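Local coordinates for putative peptide ABC-transport system periplasmic peptide-binding protein (Campylobacter jejuni, PDB 4OEV) that binds nickel(II) outside the cytoplasm as the solute-binding component of an ABC-type importer, although its family is generally assigned to peptide transport, at residues N296-K301 with L448-P453; F398-D403 with H415-K420. All coordinates share one frame; numbering follows the deposited sequence.

Contact 1 of 2, residues N296-K301 with L448-P453; sequences NFKIYK and LYENPP
Y449 is sandwiched between K298 and Y300. On one face of its ring lies CB of K298, 3.6 Å from the ring centroid and almost on the ring normal, a CH-pi contact. Further along the extended lysine, CD reaches Y449 CE2 at 3.5 Å. The opposite face takes the ring of Y300 in an offset stack, centroids 4.5 Å apart and planes 25° from parallel, with Y300 CE2 and Y449 CD1, among the closest carbons, 3.5 Å apart. With CG of Y449 anti to its backbone N (chi1 167°), the ring leaves the helix toward 296-301.

Two polar bonds accompany the stack. Y300 OH donates to the carbonyl O of Y449 at 2.6 Å, with a C=O...O angle of 174°, so one tyrosine both stacks on the other and binds its backbone. K298 NZ and E450 OE2 form a weak salt bridge, 3.3 Å long, reached by a bend in the glutamate chain.

Apolar packing continues at P452, whose CG lies 4.2 Å from Y300 CZ, while Y264 of helix 256-265 meets the Y300 ring edge-to-face. Offset stack and CH-pi contact pack a loop on the C-terminal end of helix 434-450, away from the nickel site.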
loop_
_atom_site.group_PDB
_atom_site.type_symbol
_atom_site.label_atom_id
_atom_site.label_comp_id
_atom_site.label_asym_id
_atom_site.label_seq_id
_atom_site.Cartn_x
_atom_site.Cartn_y
_atom_site.Cartn_z
ATOM N N ASN A 296 -8.105 -6.761 -21.530
ATOM C CA ASN A 296 -7.526 -7.132 -22.807
ATOM C C ASN A 296 -6.317 -6.286 -23.113
ATOM O O ASN A 296 -6.417 -5.233 -23.743
ATOM C CB ASN A 296 -8.518 -7.020 -23.942
ATOM C CG ASN A 296 -8.237 -8.031 -25.031
ATOM O OD1 ASN A 296 -7.285 -7.878 -25.804
ATOM N ND2 ASN A 296 -9.063 -9.081 -25.096
ATOM N N PHE A 297 -5.174 -6.763 -22.654
ATOM C CA PHE A 297 -3.932 -6.034 -22.752
ATOM C C PHE A 297 -2.831 -6.954 -23.252
ATOM O O PHE A 297 -2.979 -8.185 -23.221
ATOM C CB PHE A 297 -3.554 -5.423 -21.390
ATOM C CG PHE A 297 -3.669 -6.393 -20.238
ATOM C CD1 PHE A 297 -2.616 -7.252 -19.923
ATOM C CD2 PHE A 297 -4.845 -6.473 -19.487
ATOM C CE1 PHE A 297 -2.725 -8.157 -18.866
ATOM C CE2 PHE A 297 -4.967 -7.377 -18.431
ATOM C CZ PHE A 297 -3.909 -8.223 -18.117
ATOM N N LYS A 298 -1.749 -6.336 -23.732
ATOM C CA LYS A 298 -0.559 -7.025 -24.201
ATOM C C LYS A 298 0.290 -7.493 -23.018
ATOM O O LYS A 298 0.228 -6.907 -21.950
ATOM C CB LYS A 298 0.267 -6.096 -25.098
ATOM C CG LYS A 298 -0.238 -5.958 -26.546
ATOM C CD LYS A 298 0.653 -4.939 -27.265
ATOM C CE LYS A 298 0.269 -4.660 -28.704
ATOM N NZ LYS A 298 1.148 -3.519 -29.185
ATOM N N ILE A 299 1.042 -8.579 -23.194
ATOM C CA ILE A 299 1.973 -9.007 -22.156
ATOM C C ILE A 299 3.302 -9.471 -22.729
ATOM O O ILE A 299 3.411 -9.813 -23.921
ATOM C CB ILE A 299 1.419 -10.165 -21.256
ATOM C CG1 ILE A 299 1.435 -11.498 -22.013
ATOM C CG2 ILE A 299 0.071 -9.810 -20.662
ATOM C CD1 ILE A 299 1.123 -12.693 -21.156
ATOM N N TYR A 300 4.288 -9.525 -21.837
ATOM C CA TYR A 300 5.573 -10.105 -22.156
ATOM C C TYR A 300 5.518 -11.594 -21.811
ATOM O O TYR A 300 5.735 -11.962 -20.652
ATOM C CB TYR A 300 6.707 -9.399 -21.371
ATOM C CG TYR A 300 6.874 -7.957 -21.817
ATOM C CD1 TYR A 300 7.586 -7.655 -22.982
ATOM C CD2 TYR A 300 6.290 -6.904 -21.104
ATOM C CE1 TYR A 300 7.737 -6.351 -23.424
ATOM C CE2 TYR A 300 6.443 -5.566 -21.542
ATOM C CZ TYR A 300 7.164 -5.306 -22.710
ATOM O OH TYR A 300 7.346 -4.005 -23.186
ATOM N N LYS A 301 5.198 -12.445 -22.792
ATOM C CA LYS A 301 5.279 -13.902 -22.568
ATOM C C LYS A 301 6.711 -14.315 -22.259
ATOM O O LYS A 301 7.655 -13.675 -22.703
ATOM C CB LYS A 301 4.815 -14.692 -23.774
ATOM C CG LYS A 301 3.339 -14.688 -24.021
ATOM C CD LYS A 301 2.965 -15.836 -24.987
ATOM C CE LYS A 301 3.903 -15.915 -26.206
ATOM N NZ LYS A 301 3.478 -16.970 -27.190
ATOM N N LEU A 448 2.036 1.467 -19.988
ATOM C CA LEU A 448 2.948 0.692 -19.140
ATOM C C LEU A 448 3.561 -0.456 -19.898
ATOM O O LEU A 448 4.724 -0.739 -19.709
ATOM C CB LEU A 448 2.248 0.121 -17.890
ATOM C CG LEU A 448 2.014 1.049 -16.686
ATOM C CD1 LEU A 448 1.504 0.188 -15.500
ATOM C CD2 LEU A 448 3.197 1.878 -16.287
ATOM N N TYR A 449 2.788 -1.138 -20.731
ATOM C CA TYR A 449 3.307 -2.257 -21.511
ATOM C C TYR A 449 4.375 -1.743 -22.483
ATOM O O TYR A 449 5.389 -2.415 -22.695
ATOM C CB TYR A 449 2.201 -3.011 -22.299
ATOM C CG TYR A 449 2.826 -3.949 -23.329
ATOM C CD1 TYR A 449 3.300 -5.217 -22.965
ATOM C CD2 TYR A 449 3.026 -3.540 -24.653
ATOM C CE1 TYR A 449 3.920 -6.036 -23.877
ATOM C CE2 TYR A 449 3.649 -4.374 -25.575
ATOM C CZ TYR A 449 4.094 -5.616 -25.179
ATOM O OH TYR A 449 4.715 -6.458 -26.088
ATOM N N GLU A 450 4.124 -0.600 -23.124
ATOM C CA GLU A 450 5.028 -0.089 -24.164
ATOM C C GLU A 450 6.341 0.433 -23.579
ATOM O O GLU A 450 7.380 0.473 -24.244
ATOM C CB GLU A 450 4.359 1.036 -24.999
ATOM C CG GLU A 450 3.093 0.606 -25.793
ATOM C CD GLU A 450 3.333 -0.498 -26.837
ATOM O OE1 GLU A 450 4.491 -0.698 -27.293
ATOM O OE2 GLU A 450 2.349 -1.172 -27.223
ATOM N N ASN A 451 6.274 0.884 -22.341
ATOM C CA ASN A 451 7.426 1.433 -21.677
ATOM C C ASN A 451 7.410 0.969 -20.227
ATOM O O ASN A 451 7.054 1.726 -19.312
ATOM C CB ASN A 451 7.428 2.954 -21.795
ATOM C CG ASN A 451 8.675 3.574 -21.203
ATOM O OD1 ASN A 451 9.707 2.905 -21.008
ATOM N ND2 ASN A 451 8.601 4.846 -20.932
ATOM N N PRO A 452 7.804 -0.291 -20.010
ATOM C CA PRO A 452 7.627 -0.952 -18.705
ATOM C C PRO A 452 8.570 -0.385 -17.622
ATOM O O PRO A 452 9.777 -0.342 -17.777
ATOM C CB PRO A 452 7.923 -2.428 -19.015
ATOM C CG PRO A 452 8.829 -2.382 -20.276
ATOM C CD PRO A 452 8.358 -1.173 -21.049
ATOM N N PRO A 453 7.988 0.103 -16.526
ATOM C CA PRO A 453 8.813 0.577 -15.414
ATOM C C PRO A 453 9.347 -0.603 -14.584
ATOM O O PRO A 453 10.283 -0.431 -13.777
ATOM C CB PRO A 453 7.821 1.388 -14.589
ATOM C CG PRO A 453 6.523 0.703 -14.834
ATOM C CD PRO A 453 6.548 0.352 -16.289
#

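Contact 2 of 2, residues F398-D403 with H415-K420; sequences FESSQD and HYHDKK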
loop_
_atom_site.group_PDB
_atom_site.type_symbol
_atom_site.label_atom_id
_atom_site.label_comp_id
_atom_site.label_asym_id
_atom_site.label_seq_id
_atom_site.Cartn_x
_atom_site.Cartn_y
_atom_site.Cartn_z
ATOM N N PHE A 398 3.765 6.027 -10.339
ATOM C CA PHE A 398 4.184 6.064 -11.762
ATOM C C PHE A 398 4.266 7.467 -12.332
ATOM O O PHE A 398 4.909 7.685 -13.348
ATOM C CB PHE A 398 3.192 5.265 -12.623
ATOM C CG PHE A 398 3.100 3.785 -12.202
ATOM C CD1 PHE A 398 4.157 2.930 -12.455
ATOM C CD2 PHE A 398 1.975 3.298 -11.550
ATOM C CE1 PHE A 398 4.094 1.579 -12.049
ATOM C CE2 PHE A 398 1.901 1.968 -11.141
ATOM C CZ PHE A 398 2.963 1.102 -11.405
ATOM N N GLU A 399 3.535 8.413 -11.744
ATOM C CA GLU A 399 3.506 9.707 -12.380
ATOM C C GLU A 399 4.791 10.494 -12.194
ATOM O O GLU A 399 5.462 10.444 -11.118
ATOM C CB GLU A 399 2.251 10.478 -11.869
ATOM C CG GLU A 399 1.527 11.322 -12.915
ATOM C CD GLU A 399 2.000 12.730 -12.804
ATOM O OE1 GLU A 399 1.592 13.569 -13.633
ATOM O OE2 GLU A 399 2.739 13.025 -11.821
ATOM N N SER A 400 5.162 11.261 -13.242
ATOM C CA SER A 400 6.467 11.938 -13.247
ATOM C C SER A 400 6.715 12.860 -12.086
ATOM O O SER A 400 7.830 12.911 -11.579
ATOM C CB SER A 400 6.633 12.829 -14.506
ATOM O OG SER A 400 7.029 12.025 -15.594
ATOM N N SER A 401 5.702 13.653 -11.664
ATOM C CA SER A 401 5.936 14.601 -10.585
ATOM C C SER A 401 6.142 13.922 -9.220
ATOM O O SER A 401 6.445 14.581 -8.205
ATOM C CB SER A 401 4.783 15.632 -10.465
ATOM O OG SER A 401 3.561 14.999 -10.069
ATOM N N GLN A 402 5.962 12.618 -9.195
ATOM C CA GLN A 402 6.029 11.844 -7.960
ATOM C C GLN A 402 7.328 11.055 -7.875
ATOM O O GLN A 402 7.506 10.231 -6.979
ATOM C CB GLN A 402 4.805 10.920 -7.925
ATOM C CG GLN A 402 3.543 11.713 -8.092
ATOM C CD GLN A 402 3.278 12.589 -6.909
ATOM O OE1 GLN A 402 3.252 12.087 -5.798
ATOM N NE2 GLN A 402 3.061 13.931 -7.126
ATOM N N ASP A 403 8.237 11.332 -8.818
ATOM C CA ASP A 403 9.605 10.932 -8.717
ATOM C C ASP A 403 10.173 11.351 -7.372
ATOM O O ASP A 403 10.106 12.532 -7.004
ATOM C CB ASP A 403 10.406 11.565 -9.887
ATOM C CG ASP A 403 11.844 11.046 -10.002
ATOM O OD1 ASP A 403 12.492 10.687 -8.984
ATOM O OD2 ASP A 403 12.330 11.041 -11.164
ATOM N N HIS A 415 12.227 6.452 -10.642
ATOM C CA HIS A 415 12.454 7.663 -11.441
ATOM C C HIS A 415 11.932 7.472 -12.830
ATOM O O HIS A 415 12.583 7.805 -13.832
ATOM C CB HIS A 415 13.932 8.026 -11.449
ATOM C CG HIS A 415 14.523 7.936 -10.075
ATOM N ND1 HIS A 415 14.109 8.756 -9.036
ATOM C CD2 HIS A 415 15.421 7.071 -9.548
ATOM C CE1 HIS A 415 14.745 8.399 -7.930
ATOM N NE2 HIS A 415 15.548 7.377 -8.220
ATOM N N TYR A 416 10.747 6.910 -12.879
ATOM C CA TYR A 416 10.090 6.594 -14.164
ATOM C C TYR A 416 9.399 7.824 -14.727
ATOM O O TYR A 416 8.629 8.423 -14.008
ATOM C CB TYR A 416 9.068 5.513 -13.928
ATOM C CG TYR A 416 8.256 5.083 -15.142
ATOM C CD1 TYR A 416 8.863 4.425 -16.220
ATOM C CD2 TYR A 416 6.893 5.260 -15.174
ATOM C CE1 TYR A 416 8.104 3.997 -17.321
ATOM C CE2 TYR A 416 6.129 4.826 -16.241
ATOM C CZ TYR A 416 6.736 4.191 -17.321
ATOM O OH TYR A 416 5.903 3.771 -18.391
ATOM N N HIS A 417 9.669 8.212 -15.976
ATOM C CA HIS A 417 8.997 9.394 -16.590
ATOM C C HIS A 417 8.417 8.998 -17.930
ATOM O O HIS A 417 9.169 8.761 -18.882
ATOM C CB HIS A 417 9.992 10.538 -16.771
ATOM C CG HIS A 417 10.499 11.106 -15.483
ATOM N ND1 HIS A 417 10.312 12.433 -15.124
ATOM C CD2 HIS A 417 11.182 10.533 -14.466
ATOM C CE1 HIS A 417 10.863 12.642 -13.942
ATOM N NE2 HIS A 417 11.391 11.501 -13.516
ATOM N N ASP A 418 7.101 8.885 -18.035
ATOM C CA ASP A 418 6.440 8.540 -19.316
ATOM C C ASP A 418 5.291 9.472 -19.582
ATOM O O ASP A 418 4.398 9.616 -18.718
ATOM C CB ASP A 418 5.910 7.119 -19.306
ATOM C CG ASP A 418 5.346 6.691 -20.634
ATOM O OD1 ASP A 418 4.125 6.847 -20.900
ATOM O OD2 ASP A 418 6.149 6.188 -21.461
ATOM N N LYS A 419 5.305 10.134 -20.742
ATOM C CA LYS A 419 4.260 11.099 -21.030
ATOM C C LYS A 419 2.863 10.473 -21.156
ATOM O O LYS A 419 1.878 11.062 -20.663
ATOM C CB LYS A 419 4.551 11.880 -22.319
ATOM C CG LYS A 419 5.602 12.941 -22.218
ATOM C CD LYS A 419 5.597 13.721 -23.563
ATOM C CE LYS A 419 6.838 14.638 -23.699
ATOM N NZ LYS A 419 6.894 15.067 -25.142
ATOM N N LYS A 420 2.749 9.327 -21.828
ATOM C CA LYS A 420 1.426 8.728 -22.001
ATOM C C LYS A 420 0.887 8.251 -20.630
ATOM O O LYS A 420 -0.308 8.345 -20.373
ATOM C CB LYS A 420 1.431 7.580 -23.015
ATOM C CG LYS A 420 1.536 8.035 -24.491
ATOM C CD LYS A 420 1.615 6.836 -25.433
ATOM C CE LYS A 420 3.006 6.189 -25.398
ATOM N NZ LYS A 420 3.102 4.837 -26.084
HETATM O O HOH W 1 5.350 8.875 -15.694
#
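D403 carries the tight part of this contact, its carboxylate bridging H415 and H417. H415 ND1 donates to D403 OD1 at 2.5 Å, nearly straight at 170°; the oxygen lies in the imidazole plane but is approached on its syn side from a direction tilted out of the carboxylate plane. H417 NE2 donates to D403 OD2 at 2.6 Å, and OD2 receives it on its anti lone pair; here the carboxylate and ring planes stand 63° apart. CG of D403 is anti to the backbone N (chi1 -172°), which carries the carboxylate across to both imidazoles. OD1 also accepts from A405 N, and H415 NE2 bonds to the carbonyl of S375, fixing that ring at both nitrogens. With both its nitrogens turned to acceptors, H415 is probably in the charged, doubly protonated form, which the carboxylate would favour.

These are two His-carboxylate pairs sharing one aspartate, and they tie the residue just after the 3-10 segment 400-402 to the chain leading into helix 419-429, where D418 is the N-cap and its OD1 accepts from V421 N.

Toward that helix the fit is looser. H417, the exposed histidine, has S400 OG 3.3 Å from its ND1, obliquely placed against the ring. Between F398 and D418 the backbones are bridged by a water 2.7 Å from F398 O, to which it may donate; it takes the N-H of D418 at 2.9 Å. The ring of Y416 is buried beside them, yet touches this segment lightly: its CD2 edge lies 3.6 Å from F398 O, while its hydroxyl is bonded to N451 O.

In the fold
Following the chain from the N terminus, the loop after strand 280-282 supplies 296-301, just ahead of helix 304-313. Residues 398-403 come next, at the end of helix 395-398, and contact 2 closes a short loop when 415-420 returns 12 residues later. Helices 419-429 and 434-450 follow, and the end of the latter closes contact 1, a loop spanning 147 residues within which contact 2 is nested. The centres lie about 16 Å apart, and the two contacts meet directly: N451 ND2 probably bonds D418 OD2 at 2.8 Å, and P453 CG packs on F398 CE1. Together they tie both helices and the short link leading into strand 454-467 to two loops.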